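Local coordinates for Rod shape-determining protein (MreC) (Helicobacter pylori, PDB 5LP5) that binds the penicillin-binding protein PBP2 in a core cell wall synthesis complex and probably helps maintain rod cell shape, at residues 108-113 / 149-154. Residues are numbered along the deposited sequence; the frame is centred on the assembly and turned at random.
Sequences DTHSVS and LNAHKR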
loop_
_atom_site.group_PDB
_atom_site.type_symbol
_atom_site.label_atom_id
_atom_site.label_comp_id
_atom_site.label_asym_id
_atom_site.label_seq_id
_atom_site.Cartn_x
_atom_site.Cartn_y
_atom_site.Cartn_z
ATOM N N ASP C 108 5.665 -37.221 13.689
ATOM C CA ASP C 108 5.388 -36.166 12.703
ATOM C C ASP C 108 4.954 -36.821 11.385
ATOM O O ASP C 108 5.759 -37.557 10.776
ATOM C CB ASP C 108 6.657 -35.317 12.534
ATOM C CG ASP C 108 6.504 -34.143 11.559
ATOM O OD1 ASP C 108 5.381 -33.645 11.350
ATOM O OD2 ASP C 108 7.545 -33.761 10.974
ATOM N N THR C 109 3.708 -36.554 10.967
ATOM C CA THR C 109 3.151 -37.127 9.734
ATOM C C THR C 109 3.472 -36.313 8.478
ATOM O O THR C 109 3.183 -36.734 7.371
ATOM C CB THR C 109 1.601 -37.196 9.792
ATOM O OG1 THR C 109 1.040 -35.876 9.912
ATOM C CG2 THR C 109 1.119 -38.058 10.947
ATOM N N HIS C 110 4.030 -35.117 8.677
ATOM C CA HIS C 110 4.284 -34.195 7.585
ATOM C C HIS C 110 5.741 -34.240 7.096
ATOM O O HIS C 110 6.178 -33.304 6.415
ATOM C CB HIS C 110 3.899 -32.766 8.010
ATOM C CG HIS C 110 2.573 -32.669 8.707
ATOM N ND1 HIS C 110 1.364 -32.711 8.052
ATOM C CD2 HIS C 110 2.282 -32.565 10.023
ATOM C CE1 HIS C 110 0.385 -32.622 8.934
ATOM N NE2 HIS C 110 0.916 -32.520 10.138
ATOM N N SER C 111 6.471 -35.315 7.363
ATOM C CA SER C 111 7.860 -35.419 6.937
ATOM C C SER C 111 8.172 -36.856 6.572
ATOM O O SER C 111 7.991 -37.767 7.397
ATOM C CB SER C 111 8.812 -34.956 8.041
ATOM O OG SER C 111 8.810 -33.543 8.142
ATOM N N VAL C 112 8.650 -37.081 5.346
ATOM C CA VAL C 112 8.893 -38.443 4.887
ATOM C C VAL C 112 10.232 -38.644 4.192
ATOM O O VAL C 112 10.767 -37.728 3.560
ATOM C CB VAL C 112 7.773 -38.920 3.937
ATOM C CG1 VAL C 112 6.429 -38.854 4.629
ATOM C CG2 VAL C 112 7.759 -38.107 2.650
ATOM N N SER C 113 10.737 -39.866 4.295
ATOM C CA SER C 113 11.933 -40.275 3.565
ATOM C C SER C 113 11.517 -40.891 2.235
ATOM O O SER C 113 10.671 -41.780 2.194
ATOM C CB SER C 113 12.738 -41.318 4.352
ATOM O OG SER C 113 13.502 -40.759 5.405
ATOM N N LEU C 149 5.870 -32.252 3.635
ATOM C CA LEU C 149 4.507 -32.225 3.127
ATOM C C LEU C 149 3.767 -30.954 3.528
ATOM O O LEU C 149 4.262 -30.150 4.303
ATOM C CB LEU C 149 3.748 -33.453 3.624
ATOM C CG LEU C 149 4.418 -34.798 3.300
ATOM C CD1 LEU C 149 3.618 -35.954 3.868
ATOM C CD2 LEU C 149 4.618 -34.995 1.803
ATOM N N ASN C 150 2.564 -30.792 2.986
ATOM C CA ASN C 150 1.727 -29.618 3.266
ATOM C C ASN C 150 1.602 -29.458 4.793
ATOM O O ASN C 150 1.316 -30.403 5.531
ATOM C CB ASN C 150 0.309 -29.733 2.682
ATOM C CG ASN C 150 0.222 -29.382 1.212
ATOM O OD1 ASN C 150 0.989 -28.559 0.695
ATOM N ND2 ASN C 150 -0.757 -29.993 0.522
ATOM N N ALA C 151 1.869 -28.251 5.259
ATOM C CA ALA C 151 1.756 -27.918 6.683
ATOM C C ALA C 151 2.994 -28.199 7.490
ATOM O O ALA C 151 3.030 -27.814 8.659
ATOM C CB ALA C 151 0.536 -28.567 7.337
ATOM N N HIS C 152 4.036 -28.773 6.887
ATOM C CA HIS C 152 5.367 -28.784 7.533
ATOM C C HIS C 152 5.961 -27.369 7.581
ATOM O O HIS C 152 5.746 -26.571 6.682
ATOM C CB HIS C 152 6.326 -29.769 6.823
ATOM C CG HIS C 152 7.628 -29.997 7.540
ATOM N ND1 HIS C 152 7.702 -30.256 8.889
ATOM C CD2 HIS C 152 8.908 -29.989 7.095
ATOM C CE1 HIS C 152 8.966 -30.428 9.239
ATOM N NE2 HIS C 152 9.718 -30.250 8.170
ATOM N N LYS C 153 6.709 -27.071 8.629
ATOM C CA LYS C 153 7.436 -25.805 8.776
ATOM C C LYS C 153 8.209 -25.361 7.510
ATOM O O LYS C 153 8.336 -24.181 7.228
ATOM C CB LYS C 153 8.417 -25.939 9.972
ATOM C CG LYS C 153 9.074 -24.675 10.494
ATOM C CD LYS C 153 10.011 -24.989 11.658
ATOM C CE LYS C 153 10.865 -23.768 12.015
ATOM N NZ LYS C 153 11.486 -23.854 13.368
ATOM N N ARG C 154 8.754 -26.325 6.784
ATOM C CA ARG C 154 9.642 -26.058 5.645
ATOM C C ARG C 154 8.931 -26.084 4.296
ATOM O O ARG C 154 9.536 -25.779 3.264
ATOM C CB ARG C 154 10.734 -27.125 5.602
ATOM C CG ARG C 154 11.667 -27.094 6.806
ATOM C CD ARG C 154 12.851 -28.009 6.636
ATOM N NE ARG C 154 13.568 -27.754 5.383
ATOM C CZ ARG C 154 14.604 -28.464 4.949
ATOM N NH1 ARG C 154 15.063 -29.463 5.677
ATOM N NH2 ARG C 154 15.175 -28.172 3.787
HETATM O O HOH W 1 0.870 -33.069 5.601
#
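Leu149 N donates a hydrogen bond of 3.0 Å to His110 O, and there the chain of 149-154 folds into a type II turn closed by His152 N on Leu149 O. Ala151 takes the third place of that turn with a positive phi of 87°, which a small residue tolerates, and its methyl lies over one face of the His110 ring. With CG anti to the carbonyl carbon (chi1 -46°), His110 directs ND1 to the turn, where a water in the ring plane joins it to Asn150 O, 2.7 Å from the water. The short Ser111 side chain lets OG sit 3.3 Å above the His152 ring, over its centre, and close to the Asp108 carboxylate. Asp108 suits the loop leading into the strand because OD1 accepts a weak hydrogen bond from His110 N, while OD2 stands 4.0 Å from His152 CE1. On the apolar side, Leu149 CD1 meets Val112 CG1 at 4.1 Å, two branched side chains crossing at about a right angle. The contact continues the antiparallel pairing of strands 111-114 and 144-149 at an end of the first barrel, where the Phe148 ring meets that of His152 nearly parallel, strand 93-103 packs against Val112, and Val184 of the second MreC subunit touches His110.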